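Local coordinates for protein GlcNAc Inducible Gene 2, GIG2 (Candida albicans, PDB 6AKZ) that binds an iron ion and probably acts as an oxygenase of the DUF1479 family, with a cupin-type fold, at residues A139-N144 and K429-L434; L172-R177 and I382-D387; K33-S38 and I285-F290; R25-E30 and Y303-I308. All blocks are in the same frame, centred on the assembly; numbering follows the deposited sequence.

Contact 1 (A139-N144 and K429-L434); sequences ARFHPN and KRSMGL
Phe-141 and Met-432 make a Met-aromatic contact between two helix ends: Phe-141 directly follows helix 134-140, and Met-432 lies in the Schellman motif that closes helix 426-431. The sulfur contact is an edge contact, with SD of Met-432 5.2 Å from the centroid of the Phe-141 ring and 87° off the ring normal. CG of Met-432 lies anti to the carbonyl carbon, and the bend at chi2 (-65°) brings SD alongside the ring, 4.0 Å from CZ of Phe-141. Apolar packing does the rest. CG of Met-432 is 3.8 Å from CZ of Phe-141, while CB of Ser-431 meets CE1 of the same ring edge-on at 3.6 Å. Arg-140 CB sits over one face of the ring, and Val-173 and Leu-422 pack on it from outside the two segments. Among the polar groups, the buried hydroxyl of Ser-431 is hydrogen-bonded to the carbonyl O of Gln-171. The Schellman turn has positive phi at Gly-433. Beyond Phe-141, His-142 is the N-cap of helix 143-153. Its ND1 accepts from Asn-144 N at 3.0 Å, with the donor 17° out of the imidazole plane.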
loop_
_atom_site.group_PDB
_atom_site.type_symbol
_atom_site.label_atom_id
_atom_site.label_comp_id
_atom_site.label_asym_id
_atom_site.label_seq_id
_atom_site.Cartn_x
_atom_site.Cartn_y
_atom_site.Cartn_z
ATOM N N ALA A 139 -10.049 -8.296 15.069
ATOM C CA ALA A 139 -8.952 -8.757 14.195
ATOM C C ALA A 139 -7.779 -7.764 14.192
ATOM O O ALA A 139 -6.583 -8.114 14.346
ATOM C CB ALA A 139 -9.482 -8.986 12.745
ATOM N N ARG A 140 -8.124 -6.530 14.024
ATOM C CA ARG A 140 -7.149 -5.471 13.954
ATOM C C ARG A 140 -6.308 -5.408 15.216
ATOM O O ARG A 140 -5.150 -5.142 15.165
ATOM C CB ARG A 140 -7.847 -4.133 13.707
ATOM C CG ARG A 140 -8.417 -3.990 12.305
ATOM C CD ARG A 140 -9.072 -2.642 12.049
ATOM N NE ARG A 140 -9.801 -2.525 10.790
ATOM C CZ ARG A 140 -11.071 -2.147 10.654
ATOM N NH1 ARG A 140 -11.781 -1.823 11.681
ATOM N NH2 ARG A 140 -11.612 -2.075 9.482
ATOM N N PHE A 141 -6.907 -5.667 16.335
ATOM C CA PHE A 141 -6.212 -5.574 17.573
ATOM C C PHE A 141 -5.853 -6.871 18.253
ATOM O O PHE A 141 -5.378 -6.854 19.382
ATOM C CB PHE A 141 -6.920 -4.604 18.467
ATOM C CG PHE A 141 -7.048 -3.259 17.864
ATOM C CD1 PHE A 141 -5.934 -2.545 17.484
ATOM C CD2 PHE A 141 -8.277 -2.713 17.714
ATOM C CE1 PHE A 141 -6.050 -1.281 16.947
ATOM C CE2 PHE A 141 -8.417 -1.451 17.153
ATOM C CZ PHE A 141 -7.300 -0.745 16.793
ATOM N N HIS A 142 -5.988 -8.003 17.571
ATOM C CA HIS A 142 -5.538 -9.228 18.113
ATOM C C HIS A 142 -4.033 -9.149 18.393
ATOM O O HIS A 142 -3.293 -8.591 17.586
ATOM C CB HIS A 142 -5.837 -10.362 17.138
ATOM C CG HIS A 142 -5.565 -11.725 17.662
ATOM N ND1 HIS A 142 -4.299 -12.268 17.773
ATOM C CD2 HIS A 142 -6.425 -12.702 18.068
ATOM C CE1 HIS A 142 -4.390 -13.515 18.222
ATOM N NE2 HIS A 142 -5.670 -13.795 18.413
ATOM N N PRO A 143 -3.579 -9.676 19.530
ATOM C CA PRO A 143 -2.147 -9.551 19.890
ATOM C C PRO A 143 -1.186 -10.050 18.812
ATOM O O PRO A 143 -0.097 -9.469 18.613
ATOM C CB PRO A 143 -2.014 -10.464 21.162
ATOM C CG PRO A 143 -3.388 -10.621 21.644
ATOM C CD PRO A 143 -4.260 -10.626 20.447
ATOM N N ASN A 144 -1.587 -11.111 18.118
ATOM C CA ASN A 144 -0.779 -11.671 17.046
ATOM C C ASN A 144 -0.777 -10.698 15.878
ATOM O O ASN A 144 0.192 -10.613 15.123
ATOM C CB ASN A 144 -1.330 -13.028 16.608
ATOM C CG ASN A 144 -1.041 -14.126 17.614
ATOM O OD1 ASN A 144 -0.439 -13.883 18.659
ATOM N ND2 ASN A 144 -1.472 -15.343 17.301
ATOM N N LYS A 429 -7.110 1.883 21.589
ATOM C CA LYS A 429 -7.853 3.100 21.472
ATOM C C LYS A 429 -6.989 4.222 20.845
ATOM O O LYS A 429 -7.484 5.023 20.064
ATOM C CB LYS A 429 -8.365 3.562 22.857
ATOM C CG LYS A 429 -9.445 2.688 23.398
ATOM C CD LYS A 429 -9.822 3.040 24.773
ATOM C CE LYS A 429 -11.093 2.269 25.123
ATOM N NZ LYS A 429 -11.420 2.512 26.552
ATOM N N ARG A 430 -5.699 4.212 21.107
ATOM C CA ARG A 430 -4.802 5.230 20.509
ATOM C C ARG A 430 -4.727 5.012 19.015
ATOM O O ARG A 430 -4.785 5.960 18.295
ATOM C CB ARG A 430 -3.412 5.130 21.103
ATOM C CG ARG A 430 -3.351 5.773 22.488
ATOM C CD ARG A 430 -2.023 5.435 23.127
ATOM N NE ARG A 430 -1.955 6.056 24.458
ATOM C CZ ARG A 430 -1.407 5.518 25.555
ATOM N NH1 ARG A 430 -0.739 4.387 25.536
ATOM N NH2 ARG A 430 -1.417 6.230 26.688
ATOM N N SER A 431 -4.688 3.754 18.583
ATOM C CA SER A 431 -4.763 3.455 17.155
ATOM C C SER A 431 -6.002 3.960 16.353
ATOM O O SER A 431 -5.961 4.206 15.108
ATOM C CB SER A 431 -4.473 1.949 16.930
ATOM O OG SER A 431 -3.170 1.615 17.341
ATOM N N MET A 432 -7.116 4.169 17.080
ATOM C CA MET A 432 -8.383 4.547 16.596
ATOM C C MET A 432 -8.628 6.003 16.796
ATOM O O MET A 432 -9.681 6.462 16.482
ATOM C CB MET A 432 -9.490 3.787 17.413
ATOM C CG MET A 432 -9.566 2.300 17.193
ATOM S SD MET A 432 -10.051 1.900 15.483
ATOM C CE MET A 432 -11.640 2.635 15.255
ATOM N N GLY A 433 -7.687 6.741 17.359
ATOM C CA GLY A 433 -7.850 8.166 17.528
ATOM C C GLY A 433 -8.702 8.503 18.751
ATOM O O GLY A 433 -9.256 9.581 18.800
ATOM N N LEU A 434 -8.831 7.585 19.710
ATOM C CA LEU A 434 -9.799 7.738 20.810
ATOM C C LEU A 434 -9.084 8.095 22.106
ATOM O O LEU A 434 -9.754 8.272 23.122
ATOM C CB LEU A 434 -10.599 6.440 20.974
ATOM C CG LEU A 434 -11.482 6.047 19.766
ATOM C CD1 LEU A 434 -12.046 4.629 19.899
ATOM C CD2 LEU A 434 -12.611 7.035 19.541
#

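Contact 2 (L172-R177 and I382-D387); sequences LVYGDR and IQTLLD
Leu-172 and Tyr-174 lie in an extended loop that runs past the first turn of helix 382-394, their CA atoms 6.8 Å from that of Leu-385 and 6.7 Å from that of Thr-384, respectively. Methyl groups of the helix do the touching. CD2 of Leu-172 touches CD1 of Leu-385 at 4.0 Å, the two leucines crossing at about a right angle. From the preceding residue, CG2 of Thr-384 stands 4.0 Å from the carbonyl O of Val-173 and 4.2 Å from CD1 of Tyr-174, where it comes to the edge of the ring near its plane. With chi1 at -68°, the threonine directs this methyl anti to its own backbone N and toward the Val-173 carbonyl and the Tyr-174 ring edge. The loop leads from strand 170-171 into strand 178-181 of the main sheet, and the contact thus sets helix 382-394 beside that sheet, consistent with the cupin clan of the family; the Tyr-174 side chain is about 11 Å from the iron(III) ion. Outside the pair, the buried Val-173 carbonyl is bonded by OG1 of Thr-388, one turn on from Thr-384, and Tyr-174 OH bonds to OD2 of Asp-400. Ala-454 of helix 445-460 also packs on Leu-385.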
loop_
_atom_site.group_PDB
_atom_site.type_symbol
_atom_site.label_atom_id
_atom_site.label_comp_id
_atom_site.label_asym_id
_atom_site.label_seq_id
_atom_site.Cartn_x
_atom_site.Cartn_y
_atom_site.Cartn_z
ATOM N N LEU A 172 -1.691 3.089 13.138
ATOM C CA LEU A 172 -3.048 3.694 13.081
ATOM C C LEU A 172 -3.958 2.774 12.267
ATOM O O LEU A 172 -3.535 2.063 11.355
ATOM C CB LEU A 172 -3.023 5.049 12.385
ATOM C CG LEU A 172 -2.132 6.081 13.054
ATOM C CD1 LEU A 172 -2.290 7.404 12.372
ATOM C CD2 LEU A 172 -2.339 6.164 14.564
ATOM N N VAL A 173 -5.246 2.880 12.541
ATOM C CA VAL A 173 -6.239 2.244 11.743
ATOM C C VAL A 173 -6.750 3.160 10.634
ATOM O O VAL A 173 -7.386 4.243 10.879
ATOM C CB VAL A 173 -7.417 1.724 12.573
ATOM C CG1 VAL A 173 -8.585 1.192 11.686
ATOM C CG2 VAL A 173 -6.951 0.658 13.585
ATOM N N TYR A 174 -6.548 2.661 9.416
ATOM C CA TYR A 174 -7.270 3.146 8.244
ATOM C C TYR A 174 -8.417 2.151 8.043
ATOM O O TYR A 174 -8.174 0.993 7.791
ATOM C CB TYR A 174 -6.358 3.237 7.047
ATOM C CG TYR A 174 -7.072 3.494 5.767
ATOM C CD1 TYR A 174 -7.615 4.755 5.488
ATOM C CD2 TYR A 174 -7.223 2.492 4.837
ATOM C CE1 TYR A 174 -8.264 5.016 4.277
ATOM C CE2 TYR A 174 -7.890 2.741 3.611
ATOM C CZ TYR A 174 -8.400 3.986 3.340
ATOM O OH TYR A 174 -9.053 4.208 2.148
ATOM N N GLY A 175 -9.664 2.633 8.147
ATOM C CA GLY A 175 -10.825 1.732 7.976
ATOM C C GLY A 175 -10.902 1.213 6.573
ATOM O O GLY A 175 -10.850 1.976 5.602
ATOM N N ASP A 176 -11.011 -0.097 6.435
ATOM C CA ASP A 176 -11.167 -0.707 5.139
ATOM C C ASP A 176 -12.174 -1.826 5.225
ATOM O O ASP A 176 -12.627 -2.222 6.324
ATOM C CB ASP A 176 -9.813 -1.188 4.598
ATOM C CG ASP A 176 -9.676 -1.063 3.074
ATOM O OD1 ASP A 176 -10.656 -0.984 2.370
ATOM O OD2 ASP A 176 -8.542 -1.087 2.556
ATOM N N ARG A 177 -12.477 -2.362 4.053
ATOM C CA ARG A 177 -13.624 -3.229 3.947
ATOM C C ARG A 177 -13.217 -4.651 3.837
ATOM O O ARG A 177 -12.113 -5.013 4.183
ATOM C CB ARG A 177 -14.478 -2.759 2.834
ATOM C CG ARG A 177 -13.826 -2.700 1.556
ATOM C CD ARG A 177 -14.718 -1.920 0.637
ATOM N NE ARG A 177 -14.082 -1.839 -0.677
ATOM C CZ ARG A 177 -14.756 -1.552 -1.806
ATOM N NH1 ARG A 177 -16.080 -1.310 -1.797
ATOM N NH2 ARG A 177 -14.111 -1.527 -2.947
ATOM N N ILE A 382 -2.401 12.339 9.950
ATOM C CA ILE A 382 -3.192 12.964 11.036
ATOM C C ILE A 382 -4.655 13.123 10.593
ATOM O O ILE A 382 -5.604 12.902 11.393
ATOM C CB ILE A 382 -2.559 14.280 11.485
ATOM C CG1 ILE A 382 -1.145 14.048 12.021
ATOM C CG2 ILE A 382 -3.462 14.942 12.499
ATOM C CD1 ILE A 382 -1.042 13.176 13.242
ATOM N N GLN A 383 -4.883 13.411 9.320
ATOM C CA GLN A 383 -6.310 13.499 8.874
ATOM C C GLN A 383 -7.018 12.162 8.950
ATOM O O GLN A 383 -8.168 12.081 9.299
ATOM C CB GLN A 383 -6.381 14.038 7.450
ATOM C CG GLN A 383 -6.011 15.488 7.376
ATOM C CD GLN A 383 -7.046 16.455 7.949
ATOM O OE1 GLN A 383 -8.109 16.069 8.500
ATOM N NE2 GLN A 383 -6.737 17.745 7.819
ATOM N N THR A 384 -6.287 11.105 8.690
ATOM C CA THR A 384 -6.788 9.770 8.818
ATOM C C THR A 384 -7.139 9.452 10.271
ATOM O O THR A 384 -8.214 8.935 10.505
ATOM C CB THR A 384 -5.791 8.701 8.254
ATOM O OG1 THR A 384 -5.741 8.894 6.844
ATOM C CG2 THR A 384 -6.207 7.288 8.575
ATOM N N LEU A 385 -6.280 9.836 11.197
ATOM C CA LEU A 385 -6.468 9.563 12.603
ATOM C C LEU A 385 -7.865 10.243 12.980
ATOM O O LEU A 385 -8.661 9.658 13.669
ATOM C CB LEU A 385 -5.367 10.232 13.380
ATOM C CG LEU A 385 -5.411 10.128 14.893
ATOM C CD1 LEU A 385 -5.326 8.734 15.372
ATOM C CD2 LEU A 385 -4.280 11.011 15.425
ATOM N N LEU A 386 -8.071 11.453 12.498
ATOM C CA LEU A 386 -9.287 12.237 12.833
ATOM C C LEU A 386 -10.505 11.633 12.186
ATOM O O LEU A 386 -11.579 11.652 12.792
ATOM C CB LEU A 386 -9.139 13.712 12.407
ATOM C CG LEU A 386 -8.043 14.499 13.154
ATOM C CD1 LEU A 386 -8.002 15.952 12.725
ATOM C CD2 LEU A 386 -8.210 14.436 14.655
ATOM N N ASP A 387 -10.378 11.144 10.950
ATOM C CA ASP A 387 -11.491 10.505 10.295
ATOM C C ASP A 387 -11.904 9.204 10.941
ATOM O O ASP A 387 -13.118 8.942 11.119
ATOM C CB ASP A 387 -11.214 10.365 8.819
ATOM C CG ASP A 387 -12.431 9.942 8.061
ATOM O OD1 ASP A 387 -13.497 10.625 8.149
ATOM O OD2 ASP A 387 -12.360 8.897 7.437
#

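Contact 3 (K33-S38 and I285-F290); sequences KQVTAS and IMLRPF
Val-35 and Leu-287 are the nearest backbone pair of segments 33-38 and 285-290, with their CA atoms 8.7 Å apart, a gap spanned by side chains. Leu-287 does the reaching: its chi1 of -63° sets CG anti to the carbonyl carbon, and its two methyls part at the tip to meet different residues of the facing helix. CD2 goes to CG1 of Val-35 at 3.9 Å, and the two side chains cross obliquely. CD1 lies 4.1 Å from OG of Ser-38, one turn further along, in a contact of plain packing. The serine hydroxyl is already engaged within its own helix. It donates to the carbonyl O of Val-35 over 2.6 Å, in the carbonyl plane and on a lone pair, at a C=O...donor angle of 121°. A chi1 of 80° places OG between the backbone N and carbonyl carbon, which turns it back along the helix and satisfies it in this buried setting. Ile-213 of helix 211-214 also packs on Leu-287. Beyond the leucine, the chain carries on through Pro-289 to Phe-290, whose ring packs against Lys-23 and Leu-26 of helix 18-26. This is helix-to-helix packing, with one leucine set against residues i and i+3 of a long helix, and it joins the N-terminal helical region to helix 278-287, away from the iron site.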
loop_
_atom_site.group_PDB
_atom_site.type_symbol
_atom_site.label_atom_id
_atom_site.label_comp_id
_atom_site.label_asym_id
_atom_site.label_seq_id
_atom_site.Cartn_x
_atom_site.Cartn_y
_atom_site.Cartn_z
ATOM N N LYS A 33 22.870 10.884 -19.841
ATOM C CA LYS A 33 23.666 9.786 -20.372
ATOM C C LYS A 33 23.670 8.613 -19.418
ATOM O O LYS A 33 23.447 7.511 -19.824
ATOM C CB LYS A 33 25.109 10.205 -20.672
ATOM C CG LYS A 33 25.246 11.019 -21.949
ATOM C CD LYS A 33 26.698 11.070 -22.424
ATOM C CE LYS A 33 27.052 12.391 -23.112
ATOM N NZ LYS A 33 26.140 12.663 -24.266
ATOM N N GLN A 34 24.006 8.891 -18.163
ATOM C CA GLN A 34 23.923 7.956 -17.029
ATOM C C GLN A 34 22.552 7.272 -16.835
ATOM O O GLN A 34 22.520 6.082 -16.511
ATOM C CB GLN A 34 24.240 8.716 -15.747
ATOM C CG GLN A 34 25.730 8.854 -15.445
ATOM C CD GLN A 34 25.998 9.857 -14.319
ATOM O OE1 GLN A 34 25.117 10.625 -13.906
ATOM N NE2 GLN A 34 27.214 9.831 -13.802
ATOM N N VAL A 35 21.474 8.032 -16.949
ATOM C CA VAL A 35 20.126 7.475 -16.866
ATOM C C VAL A 35 19.876 6.464 -18.021
ATOM O O VAL A 35 19.459 5.329 -17.786
ATOM C CB VAL A 35 19.028 8.536 -16.875
ATOM C CG1 VAL A 35 17.688 7.825 -16.914
ATOM C CG2 VAL A 35 19.142 9.438 -15.617
ATOM N N THR A 36 20.138 6.901 -19.260
ATOM C CA THR A 36 20.132 6.001 -20.392
ATOM C C THR A 36 20.968 4.738 -20.186
ATOM O O THR A 36 20.454 3.668 -20.453
ATOM C CB THR A 36 20.605 6.760 -21.645
ATOM O OG1 THR A 36 19.769 7.911 -21.795
ATOM C CG2 THR A 36 20.493 5.851 -22.890
ATOM N N ALA A 37 22.205 4.821 -19.709
ATOM C CA ALA A 37 22.957 3.609 -19.473
ATOM C C ALA A 37 22.265 2.727 -18.452
ATOM O O ALA A 37 22.240 1.502 -18.627
ATOM C CB ALA A 37 24.356 3.882 -19.021
ATOM N N SER A 38 21.678 3.381 -17.441
ATOM C CA SER A 38 21.059 2.668 -16.306
ATOM C C SER A 38 19.800 1.889 -16.775
ATOM O O SER A 38 19.514 0.813 -16.232
ATOM C CB SER A 38 20.721 3.645 -15.169
ATOM O OG SER A 38 19.509 4.356 -15.395
ATOM N N ILE A 285 9.186 1.324 -13.836
ATOM C CA ILE A 285 7.974 2.142 -13.832
ATOM C C ILE A 285 8.376 3.598 -13.878
ATOM O O ILE A 285 7.824 4.322 -14.716
ATOM C CB ILE A 285 7.058 1.843 -12.644
ATOM C CG1 ILE A 285 6.407 0.465 -12.902
ATOM C CG2 ILE A 285 5.933 2.840 -12.447
ATOM C CD1 ILE A 285 5.855 -0.266 -11.707
ATOM N N MET A 286 9.248 4.014 -12.964
ATOM C CA MET A 286 9.603 5.442 -12.880
ATOM C C MET A 286 10.256 5.967 -14.125
ATOM O O MET A 286 10.084 7.118 -14.440
ATOM C CB MET A 286 10.448 5.778 -11.663
ATOM C CG MET A 286 9.701 5.519 -10.344
ATOM S SD MET A 286 7.987 6.141 -10.181
ATOM C CE MET A 286 8.221 7.901 -10.417
ATOM N N LEU A 287 11.090 5.156 -14.747
ATOM C CA LEU A 287 11.724 5.547 -15.996
ATOM C C LEU A 287 10.925 5.319 -17.255
ATOM O O LEU A 287 11.281 5.873 -18.314
ATOM C CB LEU A 287 13.084 4.855 -16.143
ATOM C CG LEU A 287 14.147 5.192 -15.101
ATOM C CD1 LEU A 287 15.416 4.415 -15.292
ATOM C CD2 LEU A 287 14.490 6.647 -15.096
ATOM N N ARG A 288 9.872 4.532 -17.196
ATOM C CA ARG A 288 9.077 4.253 -18.397
ATOM C C ARG A 288 8.555 5.489 -19.218
ATOM O O ARG A 288 8.573 5.409 -20.453
ATOM C CB ARG A 288 7.973 3.269 -18.123
ATOM C CG ARG A 288 7.301 2.703 -19.365
ATOM C CD ARG A 288 8.199 1.906 -20.261
ATOM N NE ARG A 288 7.383 1.243 -21.317
ATOM C CZ ARG A 288 7.872 0.640 -22.390
ATOM N NH1 ARG A 288 9.167 0.634 -22.613
ATOM N NH2 ARG A 288 7.022 0.016 -23.228
ATOM N N PRO A 289 8.129 6.588 -18.561
ATOM C CA PRO A 289 7.742 7.786 -19.329
ATOM C C PRO A 289 8.847 8.352 -20.160
ATOM O O PRO A 289 8.536 8.994 -21.159
ATOM C CB PRO A 289 7.234 8.774 -18.263
ATOM C CG PRO A 289 6.857 7.886 -17.094
ATOM C CD PRO A 289 7.894 6.797 -17.112
ATOM N N PHE A 290 10.105 8.093 -19.803
ATOM C CA PHE A 290 11.250 8.536 -20.537
ATOM C C PHE A 290 11.727 7.521 -21.600
ATOM O O PHE A 290 12.545 7.887 -22.496
ATOM C CB PHE A 290 12.418 8.808 -19.607
ATOM C CG PHE A 290 12.093 9.811 -18.521
ATOM C CD1 PHE A 290 11.510 9.415 -17.303
ATOM C CD2 PHE A 290 12.312 11.134 -18.720
ATOM C CE1 PHE A 290 11.177 10.336 -16.353
ATOM C CE2 PHE A 290 11.986 12.066 -17.747
ATOM C CZ PHE A 290 11.441 11.661 -16.546
#

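Contact 4 (R25-E30 and Y303-I308); sequences RLIKSE and YEIDLI
Ile-27, Ile-305 and Leu-307 form a small aliphatic cluster away from the iron site, where the chain leaving helix 18-26 meets the long loop between helix 278-287 and strand 322-323. Ile-27 is the first residue past the helix and is buried, while its two partners are partly exposed. Its nearest backbone neighbour across the contact is Leu-307, CA to CA 8.4 Å. The isoleucine touches with two different parts. Its branch carbon CB receives CD2 of Leu-307 at 4.1 Å, and the far end of its longer arm, CD1, meets CD1 of Ile-305 at 4.3 Å. With chi1 at -59°, CG1 lies anti to the carbonyl carbon, and the longer arm extends toward Ile-305. Between the two loop residues, Asp-306 faces elsewhere and makes an Asx turn: its OD1 accepts from Ile-308 N at 3.0 Å, the donor standing 49° out of the carboxylate plane. The other oxygen, OD2, takes a salt bridge from Lys-23 of helix 18-26 and hydrogen bonds from Trp-292 and Thr-309. Val-32 of helix 32-56 packs on both Ile-305 and Leu-307, Val-35 on Ile-27, and Phe-290 on Leu-307. The direct contact is thus purely apolar and sets no angular demand of its own, whereas the charged carboxylate of Asp-306, gripped by several donors, probably fixes the course of the loop that presents Ile-305 and Leu-307.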
loop_
_atom_site.group_PDB
_atom_site.type_symbol
_atom_site.label_atom_id
_atom_site.label_comp_id
_atom_site.label_asym_id
_atom_site.label_seq_id
_atom_site.Cartn_x
_atom_site.Cartn_y
_atom_site.Cartn_z
ATOM N N ARG A 25 12.082 18.666 -14.959
ATOM C CA ARG A 25 12.372 18.741 -13.505
ATOM C C ARG A 25 13.022 17.491 -12.937
ATOM O O ARG A 25 13.947 17.564 -12.131
ATOM C CB ARG A 25 11.104 19.040 -12.700
ATOM C CG ARG A 25 11.367 19.604 -11.303
ATOM C CD ARG A 25 10.076 19.660 -10.509
ATOM N NE ARG A 25 9.847 18.322 -10.004
ATOM C CZ ARG A 25 8.685 17.662 -9.965
ATOM N NH1 ARG A 25 7.563 18.183 -10.407
ATOM N NH2 ARG A 25 8.675 16.426 -9.455
ATOM N N LEU A 26 12.538 16.336 -13.367
ATOM C CA LEU A 26 12.966 15.037 -12.799
ATOM C C LEU A 26 14.379 14.551 -13.165
ATOM O O LEU A 26 15.108 14.069 -12.355
ATOM C CB LEU A 26 11.916 13.998 -13.185
ATOM C CG LEU A 26 10.522 14.198 -12.578
ATOM C CD1 LEU A 26 9.504 13.255 -13.180
ATOM C CD2 LEU A 26 10.541 14.020 -11.047
ATOM N N ILE A 27 14.790 14.750 -14.402
ATOM C CA ILE A 27 16.061 14.288 -14.839
ATOM C C ILE A 27 16.860 15.515 -15.286
ATOM O O ILE A 27 16.395 16.222 -16.164
ATOM C CB ILE A 27 15.882 13.250 -15.971
ATOM C CG1 ILE A 27 15.030 12.065 -15.405
ATOM C CG2 ILE A 27 17.236 12.760 -16.471
ATOM C CD1 ILE A 27 15.147 10.751 -16.176
ATOM N N LYS A 28 18.004 15.730 -14.643
ATOM C CA LYS A 28 18.931 16.844 -14.944
ATOM C C LYS A 28 19.709 16.529 -16.221
ATOM O O LYS A 28 20.207 15.417 -16.348
ATOM C CB LYS A 28 19.969 16.968 -13.806
ATOM C CG LYS A 28 19.435 17.291 -12.411
ATOM C CD LYS A 28 18.580 18.542 -12.372
ATOM C CE LYS A 28 17.949 18.788 -10.997
ATOM N NZ LYS A 28 16.454 18.715 -11.016
ATOM N N SER A 29 19.909 17.517 -17.118
ATOM C CA SER A 29 20.631 17.295 -18.398
ATOM C C SER A 29 21.933 16.561 -18.290
ATOM O O SER A 29 22.261 15.700 -19.102
ATOM C CB SER A 29 20.912 18.638 -19.095
ATOM O OG SER A 29 19.750 18.961 -19.809
ATOM N N GLU A 30 22.705 16.953 -17.312
ATOM C CA GLU A 30 23.973 16.254 -16.949
ATOM C C GLU A 30 23.842 14.777 -16.551
ATOM O O GLU A 30 24.851 14.050 -16.453
ATOM C CB GLU A 30 24.666 16.973 -15.782
ATOM C CG GLU A 30 23.760 17.265 -14.598
ATOM C CD GLU A 30 23.036 18.599 -14.696
ATOM O OE1 GLU A 30 22.607 18.987 -15.811
ATOM O OE2 GLU A 30 22.856 19.252 -13.648
ATOM N N TYR A 303 17.483 1.933 -27.341
ATOM C CA TYR A 303 16.642 2.912 -26.594
ATOM C C TYR A 303 17.302 4.288 -26.528
ATOM O O TYR A 303 18.494 4.377 -26.330
ATOM C CB TYR A 303 16.393 2.449 -25.119
ATOM C CG TYR A 303 15.320 1.419 -25.018
ATOM C CD1 TYR A 303 14.003 1.787 -24.897
ATOM C CD2 TYR A 303 15.637 0.075 -25.079
ATOM C CE1 TYR A 303 13.010 0.827 -24.825
ATOM C CE2 TYR A 303 14.669 -0.903 -25.001
ATOM C CZ TYR A 303 13.383 -0.546 -24.846
ATOM O OH TYR A 303 12.436 -1.559 -24.806
ATOM N N GLU A 304 16.494 5.329 -26.612
ATOM C CA GLU A 304 16.946 6.702 -26.403
ATOM C C GLU A 304 15.913 7.451 -25.607
ATOM O O GLU A 304 14.734 7.315 -25.820
ATOM C CB GLU A 304 17.132 7.426 -27.753
ATOM C CG GLU A 304 18.308 6.855 -28.531
ATOM C CD GLU A 304 18.501 7.527 -29.876
ATOM O OE1 GLU A 304 17.720 7.199 -30.784
ATOM O OE2 GLU A 304 19.415 8.378 -30.003
ATOM N N ILE A 305 16.386 8.328 -24.750
ATOM C CA ILE A 305 15.540 9.037 -23.813
ATOM C C ILE A 305 14.601 9.972 -24.501
ATOM O O ILE A 305 14.949 10.532 -25.548
ATOM C CB ILE A 305 16.405 9.764 -22.754
ATOM C CG1 ILE A 305 15.544 10.146 -21.556
ATOM C CG2 ILE A 305 17.078 10.993 -23.357
ATOM C CD1 ILE A 305 16.357 10.398 -20.311
ATOM N N ASP A 306 13.396 10.089 -23.974
ATOM C CA ASP A 306 12.390 11.018 -24.420
ATOM C C ASP A 306 12.149 12.023 -23.278
ATOM O O ASP A 306 11.405 11.725 -22.318
ATOM C CB ASP A 306 11.046 10.326 -24.733
ATOM C CG ASP A 306 9.871 11.331 -24.855
ATOM O OD1 ASP A 306 10.118 12.467 -25.311
ATOM O OD2 ASP A 306 8.712 11.026 -24.466
ATOM N N LEU A 307 12.724 13.226 -23.416
ATOM C CA LEU A 307 12.533 14.256 -22.427
ATOM C C LEU A 307 11.516 15.284 -22.812
ATOM O O LEU A 307 11.340 16.253 -22.088
ATOM C CB LEU A 307 13.867 14.894 -22.105
ATOM C CG LEU A 307 14.797 13.953 -21.323
ATOM C CD1 LEU A 307 16.215 14.437 -21.482
ATOM C CD2 LEU A 307 14.501 13.824 -19.827
ATOM N N ILE A 308 10.765 15.032 -23.885
ATOM C CA ILE A 308 9.903 16.055 -24.467
ATOM C C ILE A 308 8.420 15.734 -24.408
ATOM O O ILE A 308 7.678 16.565 -23.911
ATOM C CB ILE A 308 10.280 16.385 -25.956
ATOM C CG1 ILE A 308 11.792 16.631 -26.126
ATOM C CG2 ILE A 308 9.479 17.576 -26.451
ATOM C CD1 ILE A 308 12.405 17.678 -25.204
#

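In the fold
From the N terminus, residues 25-30 open the first loop, closed at 303-308 by contact 4. Contact 3 (33-38 with 285-290) is nested inside it, and the two touch where Phe-290 O meets Asp-306 N at 2.8 Å, a probable hydrogen bond. Together they tie the N-terminal helices 18-26 and 32-56 to helix 278-287 and the loop after it. Contact 1 starts at 139-144 and closes at 429-434, enclosing contact 2 (172-177 with 382-387); these also touch, and bind helices 382-394 and 426-431 beside the main sheet. Each pair crosses the other along the chain, on opposite sides of its centre, with contacts 1 and 4 centred about 46 Å apart.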